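Local structure of chorismate mutase (Paraburkholderia phymatum, 5TS9) at residues R25-D30 and V156-A161; Q41-G46 and V84-L89; N72-Q77 and S120-L125; V78-E83 and L162-A167. The protein probably catalyses the rearrangement of chorismate to prephenate, as expected for an all-helical chorismate mutase of the type II family. One frame throughout, in Å; residues are numbered along the deposited sequence. Where two conformers were deposited one is given.

Contact 1: R25-D30 and V156-A161; sequences RLNTAD and VLHRAA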
loop_
_atom_site.group_PDB
_atom_site.type_symbol
_atom_site.label_atom_id
_atom_site.label_comp_id
_atom_site.label_asym_id
_atom_site.label_seq_id
_atom_site.Cartn_x
_atom_site.Cartn_y
_atom_site.Cartn_z
ATOM N N ARG A 25 -13.870 0.713 -6.701
ATOM C CA ARG A 25 -12.657 0.676 -7.511
ATOM C C ARG A 25 -11.670 -0.329 -6.947
ATOM O O ARG A 25 -11.057 -1.103 -7.692
ATOM C CB ARG A 25 -12.017 2.066 -7.578
ATOM C CG ARG A 25 -10.986 2.198 -8.716
ATOM C CD ARG A 25 -10.147 3.445 -8.618
ATOM N NE ARG A 25 -9.396 3.628 -9.859
ATOM C CZ ARG A 25 -8.292 2.953 -10.173
ATOM N NH1 ARG A 25 -7.779 2.083 -9.319
ATOM N NH2 ARG A 25 -7.697 3.164 -11.345
ATOM N N LEU A 26 -11.519 -0.330 -5.622
ATOM C CA LEU A 26 -10.623 -1.269 -4.969
ATOM C C LEU A 26 -10.984 -2.705 -5.322
ATOM O O LEU A 26 -10.099 -3.533 -5.538
ATOM C CB LEU A 26 -10.664 -1.046 -3.456
ATOM C CG LEU A 26 -9.660 -1.825 -2.609
ATOM C CD1 LEU A 26 -8.194 -1.487 -3.007
ATOM C CD2 LEU A 26 -9.922 -1.509 -1.138
ATOM N N ASN A 27 -12.276 -3.007 -5.425
ATOM C CA ASN A 27 -12.699 -4.389 -5.611
ATOM C C ASN A 27 -12.338 -4.947 -6.983
ATOM O O ASN A 27 -12.342 -6.170 -7.146
ATOM C CB ASN A 27 -14.209 -4.520 -5.372
ATOM C CG ASN A 27 -14.557 -4.659 -3.890
ATOM O OD1 ASN A 27 -13.842 -5.318 -3.121
ATOM N ND2 ASN A 27 -15.659 -4.037 -3.481
ATOM N N THR A 28 -12.052 -4.100 -7.985
ATOM C CA THR A 28 -11.519 -4.633 -9.238
ATOM C C THR A 28 -10.171 -5.333 -9.045
ATOM O O THR A 28 -9.800 -6.159 -9.880
ATOM C CB THR A 28 -11.337 -3.537 -10.286
ATOM O OG1 THR A 28 -10.345 -2.602 -9.824
ATOM C CG2 THR A 28 -12.662 -2.816 -10.565
ATOM N N ALA A 29 -9.431 -5.011 -7.976
ATOM C CA ALA A 29 -8.157 -5.688 -7.703
ATOM C C ALA A 29 -8.308 -7.210 -7.659
ATOM O O ALA A 29 -7.415 -7.947 -8.106
ATOM C CB ALA A 29 -7.563 -5.183 -6.386
ATOM N N ASP A 30 -9.425 -7.705 -7.114
ATOM C CA ASP A 30 -9.629 -9.151 -7.060
ATOM C C ASP A 30 -9.615 -9.753 -8.456
ATOM O O ASP A 30 -8.985 -10.789 -8.684
ATOM C CB ASP A 30 -10.946 -9.486 -6.362
ATOM C CG ASP A 30 -11.009 -8.945 -4.953
ATOM O OD1 ASP A 30 -10.350 -7.922 -4.680
ATOM O OD2 ASP A 30 -11.721 -9.541 -4.117
ATOM N N VAL A 156 -10.408 -7.958 6.237
ATOM C CA VAL A 156 -9.385 -7.117 6.851
ATOM C C VAL A 156 -8.439 -6.555 5.798
ATOM O O VAL A 156 -8.054 -5.379 5.862
ATOM C CB VAL A 156 -8.618 -7.904 7.933
ATOM C CG1 VAL A 156 -7.378 -7.177 8.343
ATOM C CG2 VAL A 156 -9.513 -8.139 9.142
ATOM N N LEU A 157 -8.035 -7.387 4.828
ATOM C CA LEU A 157 -7.158 -6.926 3.752
ATOM C C LEU A 157 -7.781 -5.766 2.985
ATOM O O LEU A 157 -7.120 -4.756 2.712
ATOM C CB LEU A 157 -6.857 -8.074 2.781
ATOM C CG LEU A 157 -6.205 -7.697 1.437
ATOM C CD1 LEU A 157 -4.809 -7.056 1.619
ATOM C CD2 LEU A 157 -6.092 -8.918 0.477
ATOM N N HIS A 158 -9.044 -5.919 2.589
ATOM C CA HIS A 158 -9.682 -4.886 1.777
ATOM C C HIS A 158 -9.967 -3.626 2.587
ATOM O O HIS A 158 -9.880 -2.518 2.046
ATOM C CB HIS A 158 -10.957 -5.428 1.158
ATOM C CG HIS A 158 -10.711 -6.385 0.036
ATOM N ND1 HIS A 158 -10.374 -7.710 0.244
ATOM C CD2 HIS A 158 -10.729 -6.206 -1.307
ATOM C CE1 HIS A 158 -10.210 -8.307 -0.925
ATOM N NE2 HIS A 158 -10.420 -7.417 -1.883
ATOM N N ARG A 159 -10.292 -3.762 3.874
ATOM C CA ARG A 159 -10.467 -2.555 4.683
ATOM C C ARG A 159 -9.142 -1.825 4.861
ATOM O O ARG A 159 -9.085 -0.587 4.776
ATOM C CB ARG A 159 -11.085 -2.903 6.039
ATOM C CG ARG A 159 -11.474 -1.664 6.866
ATOM C CD ARG A 159 -12.160 -2.047 8.191
ATOM N NE ARG A 159 -11.184 -2.094 9.273
ATOM C CZ ARG A 159 -10.741 -3.212 9.842
ATOM N NH1 ARG A 159 -11.202 -4.390 9.445
ATOM N NH2 ARG A 159 -9.842 -3.153 10.819
ATOM N N ALA A 160 -8.062 -2.576 5.103
ATOM C CA ALA A 160 -6.744 -1.956 5.214
ATOM C C ALA A 160 -6.408 -1.171 3.956
ATOM O O ALA A 160 -5.928 -0.032 4.030
ATOM C CB ALA A 160 -5.677 -3.017 5.483
ATOM N N ALA A 161 -6.682 -1.749 2.790
ATOM C CA ALA A 161 -6.381 -1.071 1.542
ATOM C C ALA A 161 -7.392 0.029 1.241
ATOM O O ALA A 161 -7.053 1.008 0.560
ATOM C CB ALA A 161 -6.309 -2.096 0.394
#
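Leu-26 and Asp-30, one turn apart on helix 16-39, meet His-158 and Ala-161 on helix 156-165. This is a helix-helix contact in an all-helical fold, with a His-carboxylate hydrogen bond at one end. The two segments run at 136° to each other, and their axes come within 10.7 Å. The tight part lies at Leu-26. Its CG is anti to the backbone N (chi1 -173°), which carries both methyls toward the partner helix. CD2 presses on the backbone, 3.3 Å from His-158 O, while CD1 rests on Ala-161 CB at 3.9 Å. Val-84 of helix 67-95 packs against Leu-26 and Ala-161 and helps to bury this end. The other end is looser and partly open to solvent. There Asn-27 only brushes the histidine, with OD1 3.7 Å from His-158 CD2 and the side chains crossing at about a right angle. His-158 bonds carboxylates through both ring nitrogens, since ND1 is held by Asp-155, just before its helix. Such a setting would favour a positively charged ring. His-158 NE2 donates to Asp-30 OD1 over 2.8 Å, almost straight at 177°, in the ring plane and onto the syn lone pair.

Contact 2: Q41-G46 and V84-L89; sequences QPVYDG and VQYALL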
loop_
_atom_site.group_PDB
_atom_site.type_symbol
_atom_site.label_atom_id
_atom_site.label_comp_id
_atom_site.label_asym_id
_atom_site.label_seq_id
_atom_site.Cartn_x
_atom_site.Cartn_y
_atom_site.Cartn_z
ATOM N N GLN A 41 1.537 -12.009 -15.731
ATOM C CA GLN A 41 1.942 -10.618 -15.853
ATOM C C GLN A 41 2.217 -10.019 -14.468
ATOM O O GLN A 41 1.581 -10.393 -13.476
ATOM C CB GLN A 41 0.862 -9.816 -16.581
ATOM C CG GLN A 41 0.720 -10.198 -18.048
ATOM C CD GLN A 41 2.064 -10.250 -18.752
ATOM O OE1 GLN A 41 2.470 -11.292 -19.276
ATOM N NE2 GLN A 41 2.768 -9.123 -18.761
ATOM N N PRO A 42 3.174 -9.103 -14.368
ATOM C CA PRO A 42 3.504 -8.520 -13.062
ATOM C C PRO A 42 2.429 -7.550 -12.592
ATOM O O PRO A 42 1.681 -6.971 -13.384
ATOM C CB PRO A 42 4.832 -7.796 -13.321
ATOM C CG PRO A 42 4.785 -7.449 -14.777
ATOM C CD PRO A 42 4.032 -8.588 -15.452
ATOM N N VAL A 43 2.356 -7.378 -11.267
ATOM C CA VAL A 43 1.402 -6.424 -10.699
ATOM C C VAL A 43 1.716 -5.015 -11.178
ATOM O O VAL A 43 0.833 -4.285 -11.641
ATOM C CB VAL A 43 1.416 -6.498 -9.167
ATOM C CG1 VAL A 43 0.574 -5.350 -8.548
ATOM C CG2 VAL A 43 0.934 -7.852 -8.705
ATOM N N TYR A 44 2.982 -4.612 -11.059
ATOM C CA TYR A 44 3.382 -3.250 -11.377
ATOM C C TYR A 44 3.624 -3.091 -12.873
ATOM O O TYR A 44 4.256 -3.937 -13.507
ATOM C CB TYR A 44 4.645 -2.880 -10.595
ATOM C CG TYR A 44 5.218 -1.529 -10.968
ATOM C CD1 TYR A 44 4.494 -0.359 -10.760
ATOM C CD2 TYR A 44 6.478 -1.425 -11.523
ATOM C CE1 TYR A 44 5.017 0.875 -11.106
ATOM C CE2 TYR A 44 7.005 -0.203 -11.871
ATOM C CZ TYR A 44 6.275 0.941 -11.652
ATOM O OH TYR A 44 6.826 2.151 -11.997
ATOM N N ASP A 45 3.112 -1.996 -13.436
ATOM C CA ASP A 45 3.369 -1.613 -14.832
ATOM C C ASP A 45 3.522 -0.097 -14.832
ATOM O O ASP A 45 2.523 0.630 -14.841
ATOM C CB ASP A 45 2.246 -2.066 -15.765
ATOM C CG ASP A 45 2.432 -1.584 -17.211
ATOM O OD1 ASP A 45 3.443 -0.919 -17.537
ATOM O OD2 ASP A 45 1.546 -1.889 -18.037
ATOM N N GLY A 46 4.771 0.367 -14.844
ATOM C CA GLY A 46 5.023 1.791 -14.698
ATOM C C GLY A 46 4.348 2.630 -15.765
ATOM O O GLY A 46 3.784 3.686 -15.468
ATOM N N VAL A 84 -3.782 -4.813 -2.583
ATOM C CA VAL A 84 -4.647 -5.984 -2.615
ATOM C C VAL A 84 -4.072 -7.034 -3.562
ATOM O O VAL A 84 -3.973 -8.211 -3.212
ATOM C CB VAL A 84 -6.077 -5.583 -3.011
ATOM C CG1 VAL A 84 -6.958 -6.816 -3.217
ATOM C CG2 VAL A 84 -6.680 -4.693 -1.922
ATOM N N GLN A 85 -3.659 -6.620 -4.761
ATOM C CA GLN A 85 -3.179 -7.585 -5.745
ATOM C C GLN A 85 -1.971 -8.361 -5.221
ATOM O O GLN A 85 -1.903 -9.586 -5.363
ATOM C CB GLN A 85 -2.815 -6.895 -7.060
ATOM C CG GLN A 85 -3.971 -6.293 -7.827
ATOM C CD GLN A 85 -3.497 -5.607 -9.093
ATOM O OE1 GLN A 85 -2.711 -6.175 -9.862
ATOM N NE2 GLN A 85 -3.975 -4.382 -9.327
ATOM N N TYR A 86 -0.985 -7.662 -4.659
ATOM C CA TYR A 86 0.206 -8.364 -4.182
ATOM C C TYR A 86 -0.155 -9.361 -3.081
ATOM O O TYR A 86 0.397 -10.464 -3.027
ATOM C CB TYR A 86 1.245 -7.375 -3.654
ATOM C CG TYR A 86 2.078 -6.669 -4.697
ATOM C CD1 TYR A 86 2.862 -7.392 -5.609
ATOM C CD2 TYR A 86 2.121 -5.282 -4.743
ATOM C CE1 TYR A 86 3.654 -6.737 -6.551
ATOM C CE2 TYR A 86 2.892 -4.615 -5.675
ATOM C CZ TYR A 86 3.668 -5.351 -6.581
ATOM O OH TYR A 86 4.423 -4.692 -7.532
ATOM N N ALA A 87 -1.055 -8.971 -2.179
ATOM C CA ALA A 87 -1.407 -9.838 -1.053
ATOM C C ALA A 87 -2.176 -11.064 -1.524
ATOM O O ALA A 87 -1.903 -12.189 -1.083
ATOM C CB ALA A 87 -2.227 -9.066 -0.020
ATOM N N LEU A 88 -3.143 -10.860 -2.415
ATOM C CA LEU A 88 -3.914 -11.978 -2.957
ATOM C C LEU A 88 -3.009 -12.950 -3.693
ATOM O O LEU A 88 -3.107 -14.165 -3.508
ATOM C CB LEU A 88 -5.004 -11.466 -3.898
ATOM C CG LEU A 88 -6.186 -10.702 -3.304
ATOM C CD1 LEU A 88 -7.098 -10.300 -4.441
ATOM C CD2 LEU A 88 -6.950 -11.613 -2.321
ATOM N N LEU A 89 -2.143 -12.430 -4.573
ATOM C CA LEU A 89 -1.290 -13.314 -5.360
ATOM C C LEU A 89 -0.397 -14.145 -4.465
ATOM O O LEU A 89 -0.200 -15.340 -4.710
ATOM C CB LEU A 89 -0.452 -12.497 -6.335
ATOM C CG LEU A 89 -1.241 -12.008 -7.536
ATOM C CD1 LEU A 89 -0.437 -10.961 -8.231
ATOM C CD2 LEU A 89 -1.603 -13.195 -8.492
HETATM O O HOH W 1 5.233 -6.076 -9.703
#
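Val-43 sits on the face of Tyr-86. Its isopropyl group fills the angle between that ring, Gln-85 and Leu-89. CG1 makes a CH-pi contact, 3.8 Å from the centroid of the Tyr-86 ring and 15° off the ring normal. Val-43 CB lies over the same ring, 3.5 Å from Tyr-86 CE1. The other branch, CG2, points along the helix to Leu-89 and is tightly packed, 3.4 Å from Leu-89 CD1. CG1 is anti to the backbone N (chi1 171°), which puts it over the ring and lets CG2 reach Leu-89 while still touching the CE1 side of the ring. Gln-85 runs antiparallel alongside Val-43, with its OE1 3.6 Å from Val-43 CG1. That oxygen is bonded by Lys-36, which also bonds Val-43 O and so clamps the loop to the helix. Tyr-86 OH reaches past the valine to Tyr-44, 3.6 Å from Tyr-44 CB. A water links the two residues: it accepts from Tyr-44 N at 3.0 Å and lies 2.7 Å from Tyr-86 OH. The ring of Tyr-44 turns away and makes a cation-pi contact with Arg-168 of the second subunit. Segment 41-46 follows helix 16-39, ends on the first residue of helix 46-59 and lies against helix 67-95. On another side of the segment 84-89, Val-84 faces helices 16-39 and 156-165.

Contact 3: N72-Q77 and S120-L125; sequences NIFSDQ and SIMQNL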
loop_
_atom_site.group_PDB
_atom_site.type_symbol
_atom_site.label_atom_id
_atom_site.label_comp_id
_atom_site.label_asym_id
_atom_site.label_seq_id
_atom_site.Cartn_x
_atom_site.Cartn_y
_atom_site.Cartn_z
ATOM N N ASN A 72 -2.788 13.059 -6.628
ATOM C CA ASN A 72 -2.624 12.451 -5.311
ATOM C C ASN A 72 -3.685 11.391 -5.064
ATOM O O ASN A 72 -3.381 10.295 -4.568
ATOM C CB ASN A 72 -2.696 13.521 -4.222
ATOM C CG ASN A 72 -1.493 14.456 -4.246
ATOM O OD1 ASN A 72 -0.469 14.158 -4.865
ATOM N ND2 ASN A 72 -1.611 15.581 -3.558
ATOM N N ILE A 73 -4.943 11.727 -5.364
ATOM C CA ILE A 73 -6.054 10.810 -5.108
ATOM C C ILE A 73 -5.897 9.535 -5.928
ATOM O O ILE A 73 -6.095 8.423 -5.421
ATOM C CB ILE A 73 -7.404 11.498 -5.400
ATOM C CG1 ILE A 73 -7.716 12.596 -4.359
ATOM C CG2 ILE A 73 -8.541 10.460 -5.460
ATOM C CD1 ILE A 73 -8.075 12.060 -2.976
ATOM N N PHE A 74 -5.562 9.671 -7.207
ATOM C CA PHE A 74 -5.514 8.467 -8.019
ATOM C C PHE A 74 -4.201 7.714 -7.858
ATOM O O PHE A 74 -4.197 6.489 -8.015
ATOM C CB PHE A 74 -5.842 8.808 -9.470
ATOM C CG PHE A 74 -7.326 8.952 -9.695
ATOM C CD1 PHE A 74 -7.972 10.143 -9.380
ATOM C CD2 PHE A 74 -8.084 7.876 -10.138
ATOM C CE1 PHE A 74 -9.348 10.278 -9.541
ATOM C CE2 PHE A 74 -9.451 7.989 -10.304
ATOM C CZ PHE A 74 -10.094 9.198 -9.999
ATOM N N SER A 75 -3.095 8.391 -7.520
ATOM C CA SER A 75 -1.925 7.637 -7.057
ATOM C C SER A 75 -2.292 6.793 -5.852
ATOM O O SER A 75 -1.934 5.615 -5.776
ATOM C CB SER A 75 -0.760 8.562 -6.694
ATOM O OG SER A 75 -0.475 9.489 -7.732
ATOM N N ASP A 76 -3.051 7.369 -4.919
ATOM C CA ASP A 76 -3.521 6.592 -3.774
ATOM C C ASP A 76 -4.391 5.419 -4.209
ATOM O O ASP A 76 -4.284 4.331 -3.641
ATOM C CB ASP A 76 -4.281 7.499 -2.798
ATOM C CG ASP A 76 -3.347 8.454 -2.044
ATOM O OD1 ASP A 76 -2.118 8.149 -1.948
ATOM O OD2 ASP A 76 -3.839 9.490 -1.538
ATOM N N GLN A 77 -5.258 5.624 -5.206
ATOM C CA GLN A 77 -6.112 4.538 -5.689
ATOM C C GLN A 77 -5.298 3.411 -6.292
ATOM O O GLN A 77 -5.628 2.231 -6.096
ATOM C CB GLN A 77 -7.108 5.035 -6.745
ATOM C CG GLN A 77 -8.064 6.129 -6.312
ATOM C CD GLN A 77 -8.630 5.919 -4.924
ATOM O OE1 GLN A 77 -9.481 5.055 -4.708
ATOM N NE2 GLN A 77 -8.191 6.740 -3.977
ATOM N N SER A 120 -17.035 8.961 -11.199
ATOM C CA SER A 120 -17.855 8.983 -9.993
ATOM C C SER A 120 -17.037 9.382 -8.772
ATOM O O SER A 120 -17.554 10.066 -7.883
ATOM C CB SER A 120 -18.516 7.629 -9.770
ATOM O OG SER A 120 -17.597 6.712 -9.215
ATOM N N ILE A 121 -15.766 8.985 -8.712
ATOM C CA ILE A 121 -14.909 9.408 -7.609
ATOM C C ILE A 121 -14.705 10.917 -7.655
ATOM O O ILE A 121 -14.808 11.609 -6.637
ATOM C CB ILE A 121 -13.563 8.667 -7.663
ATOM C CG1 ILE A 121 -13.727 7.217 -7.190
ATOM C CG2 ILE A 121 -12.540 9.434 -6.850
ATOM C CD1 ILE A 121 -12.526 6.324 -7.500
ATOM N N MET A 122 -14.403 11.447 -8.840
ATOM C CA MET A 122 -14.245 12.893 -8.970
ATOM C C MET A 122 -15.551 13.625 -8.696
ATOM O O MET A 122 -15.545 14.685 -8.059
ATOM C CB MET A 122 -13.693 13.241 -10.351
ATOM C CG MET A 122 -12.210 12.833 -10.504
ATOM S SD MET A 122 -11.517 13.426 -12.044
ATOM C CE MET A 122 -9.884 12.724 -11.987
ATOM N N GLN A 123 -16.682 13.083 -9.151
ATOM C CA GLN A 123 -17.949 13.753 -8.864
ATOM C C GLN A 123 -18.216 13.783 -7.366
ATOM O O GLN A 123 -18.680 14.794 -6.825
ATOM C CB GLN A 123 -19.099 13.064 -9.602
ATOM C CG GLN A 123 -20.472 13.675 -9.292
ATOM C CD GLN A 123 -20.554 15.158 -9.653
ATOM O OE1 GLN A 123 -20.668 16.019 -8.772
ATOM N NE2 GLN A 123 -20.493 15.463 -10.950
ATOM N N ASN A 124 -17.908 12.680 -6.677
ATOM C CA ASN A 124 -18.082 12.608 -5.230
ATOM C C ASN A 124 -17.095 13.511 -4.493
ATOM O O ASN A 124 -17.451 14.121 -3.479
ATOM C CB ASN A 124 -17.920 11.156 -4.777
ATOM C CG ASN A 124 -19.091 10.288 -5.205
ATOM O OD1 ASN A 124 -20.190 10.794 -5.423
ATOM N ND2 ASN A 124 -18.867 8.989 -5.327
ATOM N N LEU A 125 -15.844 13.580 -4.959
ATOM C CA LEU A 125 -14.879 14.503 -4.353
ATOM C C LEU A 125 -15.385 15.932 -4.402
ATOM O O LEU A 125 -15.318 16.676 -3.409
ATOM C CB LEU A 125 -13.550 14.413 -5.087
ATOM C CG LEU A 125 -12.546 13.394 -4.604
ATOM C CD1 LEU A 125 -11.550 13.141 -5.722
ATOM C CD2 LEU A 125 -11.870 13.915 -3.360
#
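The backbones come nearest at Ile-73 and Met-122, with the two helical segments inclined at 132° and their axes 12.0 Å from each other at closest approach. Large side chains fill the gap. Phe-74 and Met-122 make one half of the contact. Beyond CG the methionine chain is extended (chi2 -173°), and it crosses the phenylalanine at about a right angle. Its terminal methyl does the touching: Met-122 CE lies 3.5 Å from Phe-74 CE1, placed obliquely to the ring. Met-122 CG follows at 4.0 Å from the same Phe-74 CE1. The tip of the ring also reaches Ile-121, where Phe-74 CZ is 4.0 Å from Ile-121 CG2. In the other half, Ile-73 and Leu-125 lie flank to flank, pointing opposite ways, and Ile-73 CG2 comes to 4.0 Å from Leu-125 CD1. Gln-77 borders this layer with its side chain folded back on its own helix. Its NE2 donates to Ile-73 O over 3.1 Å and also bonds Ala-165 O. Ile-73 O therefore takes two bonds, from Gln-77 N and Gln-77 NE2, which come from opposite faces of its plane. Ala-56 of helix 46-59 packs on both Phe-74 and Met-122, so a third helix closes that side. The contact joins the first half of helix 67-95 to helix 106-128. Across the two segments it rests mainly on aliphatic and aromatic carbons. Shape and burial, not directed polar bonds, therefore hold these segments together, while the NH2 group of Gln-77 is bonded to carbonyls away from helix 106-128.

Contact 4: V78-E83 and L162-A167; sequences VEANKE and LDRAVA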
loop_
_atom_site.group_PDB
_atom_site.type_symbol
_atom_site.label_atom_id
_atom_site.label_comp_id
_atom_site.label_asym_id
_atom_site.label_seq_id
_atom_site.Cartn_x
_atom_site.Cartn_y
_atom_site.Cartn_z
ATOM N N VAL A 78 -4.267 3.741 -7.079
ATOM C CA VAL A 78 -3.538 2.653 -7.722
ATOM C C VAL A 78 -2.663 1.917 -6.708
ATOM O O VAL A 78 -2.527 0.698 -6.789
ATOM C CB VAL A 78 -2.732 3.157 -8.932
ATOM C CG1 VAL A 78 -3.663 3.758 -9.961
ATOM C CG2 VAL A 78 -1.708 4.166 -8.507
ATOM N N GLU A 79 -2.126 2.609 -5.703
ATOM C CA GLU A 79 -1.345 1.922 -4.670
ATOM C C GLU A 79 -2.223 1.019 -3.813
ATOM O O GLU A 79 -1.800 -0.068 -3.415
ATOM C CB GLU A 79 -0.612 2.932 -3.779
ATOM C CG GLU A 79 0.455 3.734 -4.493
ATOM C CD GLU A 79 1.574 2.866 -5.020
ATOM O OE1 GLU A 79 1.936 1.880 -4.344
ATOM O OE2 GLU A 79 2.093 3.161 -6.108
ATOM N N ALA A 80 -3.441 1.457 -3.485
ATOM C CA ALA A 80 -4.308 0.575 -2.707
ATOM C C ALA A 80 -4.662 -0.666 -3.523
ATOM O O ALA A 80 -4.714 -1.784 -2.996
ATOM C CB ALA A 80 -5.576 1.317 -2.279
ATOM N N ASN A 81 -4.879 -0.479 -4.819
ATOM C CA ASN A 81 -5.202 -1.604 -5.690
ATOM C C ASN A 81 -4.042 -2.597 -5.756
ATOM O O ASN A 81 -4.245 -3.811 -5.655
ATOM C CB ASN A 81 -5.572 -1.067 -7.074
ATOM C CG ASN A 81 -6.652 -1.901 -7.751
ATOM O OD1 ASN A 81 -6.364 -2.935 -8.355
ATOM N ND2 ASN A 81 -7.895 -1.458 -7.644
ATOM N N LYS A 82 -2.813 -2.101 -5.913
ATOM C CA LYS A 82 -1.658 -3.001 -5.892
ATOM C C LYS A 82 -1.499 -3.695 -4.537
ATOM O O LYS A 82 -1.124 -4.864 -4.488
ATOM C CB LYS A 82 -0.383 -2.237 -6.265
ATOM C CG LYS A 82 -0.477 -1.575 -7.658
ATOM C CD LYS A 82 0.860 -1.014 -8.140
ATOM C CE LYS A 82 1.278 0.172 -7.296
ATOM N NZ LYS A 82 2.575 0.757 -7.832
ATOM N N GLU A 83 -1.766 -2.994 -3.428
ATOM C CA GLU A 83 -1.722 -3.625 -2.105
ATOM C C GLU A 83 -2.562 -4.897 -2.069
ATOM O O GLU A 83 -2.128 -5.946 -1.572
ATOM C CB GLU A 83 -2.221 -2.635 -1.047
ATOM C CG GLU A 83 -2.358 -3.209 0.342
ATOM C CD GLU A 83 -2.710 -2.153 1.398
ATOM O OE1 GLU A 83 -2.759 -2.498 2.589
ATOM O OE2 GLU A 83 -2.937 -0.978 1.041
ATOM N N LEU A 162 -8.627 -0.083 1.749
ATOM C CA LEU A 162 -9.525 1.067 1.661
ATOM C C LEU A 162 -8.973 2.239 2.477
ATOM O O LEU A 162 -8.999 3.389 2.022
ATOM C CB LEU A 162 -10.942 0.689 2.127
ATOM C CG LEU A 162 -12.044 1.743 1.902
ATOM C CD1 LEU A 162 -11.969 2.322 0.509
ATOM C CD2 LEU A 162 -13.423 1.159 2.136
ATOM N N ASP A 163 -8.424 1.962 3.663
ATOM C CA ASP A 163 -7.765 3.016 4.446
ATOM C C ASP A 163 -6.597 3.642 3.679
ATOM O O ASP A 163 -6.311 4.834 3.839
ATOM C CB ASP A 163 -7.243 2.461 5.774
ATOM C CG ASP A 163 -8.354 2.221 6.832
ATOM O OD1 ASP A 163 -9.349 2.984 6.913
ATOM O OD2 ASP A 163 -8.187 1.269 7.619
ATOM N N ARG A 164 -5.896 2.853 2.858
ATOM C CA ARG A 164 -4.847 3.411 2.010
ATOM C C ARG A 164 -5.447 4.294 0.923
ATOM O O ARG A 164 -4.903 5.360 0.601
ATOM C CB ARG A 164 -4.017 2.271 1.389
ATOM C CG ARG A 164 -2.917 2.724 0.404
ATOM C CD ARG A 164 -1.772 3.417 1.158
ATOM N NE ARG A 164 -0.693 3.908 0.300
ATOM C CZ ARG A 164 -0.749 5.053 -0.372
ATOM N NH1 ARG A 164 -1.847 5.806 -0.302
ATOM N NH2 ARG A 164 0.282 5.438 -1.125
ATOM N N ALA A 165 -6.585 3.882 0.358
ATOM C CA ALA A 165 -7.152 4.630 -0.764
ATOM C C ALA A 165 -7.685 6.001 -0.350
ATOM O O ALA A 165 -7.595 6.952 -1.131
ATOM C CB ALA A 165 -8.258 3.816 -1.435
ATOM N N VAL A 166 -8.226 6.134 0.859
ATOM C CA VAL A 166 -8.840 7.384 1.315
ATOM C C VAL A 166 -7.812 8.344 1.910
ATOM O O VAL A 166 -8.171 9.395 2.461
ATOM C CB VAL A 166 -9.941 7.098 2.354
ATOM C CG1 VAL A 166 -11.019 6.206 1.754
ATOM C CG2 VAL A 166 -9.330 6.482 3.623
ATOM N N ALA A 167 -6.531 7.981 1.795
ATOM C CA ALA A 167 -5.436 8.660 2.495
ATOM C C ALA A 167 -5.480 10.183 2.389
ATOM O O ALA A 167 -5.176 10.890 3.363
ATOM C CB ALA A 167 -4.103 8.140 1.951
#
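Helix 67-95 meets the last turn of helix 156-165 where Ala-80 packs on Ala-165. Their small side chains let the backbones come close: Ala-80 CB is 3.8 Å from Ala-165 CB, and the CA atoms of Ala-80 and Ala-165 are 5.3 Å apart. Arg-164 spreads over the rest. Its chain bends at chi2 (71°) and lays the guanidinium alongside Glu-79, pointing the same way. Glu-79 CB lies over one face of that group, 3.8 Å from Arg-164 NH2. The aliphatic start of Arg-164 rests against Glu-83, whose OE2 is 3.4 Å from Arg-164 CB. In this helical dimer the contact belongs to the subunit interface. Arg-164 NH2 forms a salt bridge with Glu-79 of the second subunit, and Glu-79 is in turn salt-bridged to Arg-164 of that subunit. Within the chain, Arg-164 NH1 is salt-bridged to Asp-76, one turn before Ala-80. NE is different: it is buried here and has no polar partner. Glu-79 also has a partner on its own helix. Lys-82 NZ bonds Glu-79 OE2 at 3.0 Å, arriving from above the carboxylate plane, and makes a second salt bridge to Glu-49 of helix 46-59.

Overall arrangement
Three contacts follow one another along helix 67-95: contact 3 at 72-77, contact 4 at 78-83 and contact 2 at 84-89. Contacts 1 and 4 share helix 156-165, and their centres are about 8 Å apart. The centre of contact 3 lies about 11 Å from that of contact 4. Contacts 2 and 3 are farthest apart, at about 20 Å between centres, and do not touch. Along the chain, contact 1 closes a loop from helix 16-39 to helix 156-165, and contacts 2 and 3 are nested inside it. Helix 67-95 therefore has different partners along its length. Contacts 1, 2 and 4 also touch the second subunit, so the packing within the chain continues into the dimer.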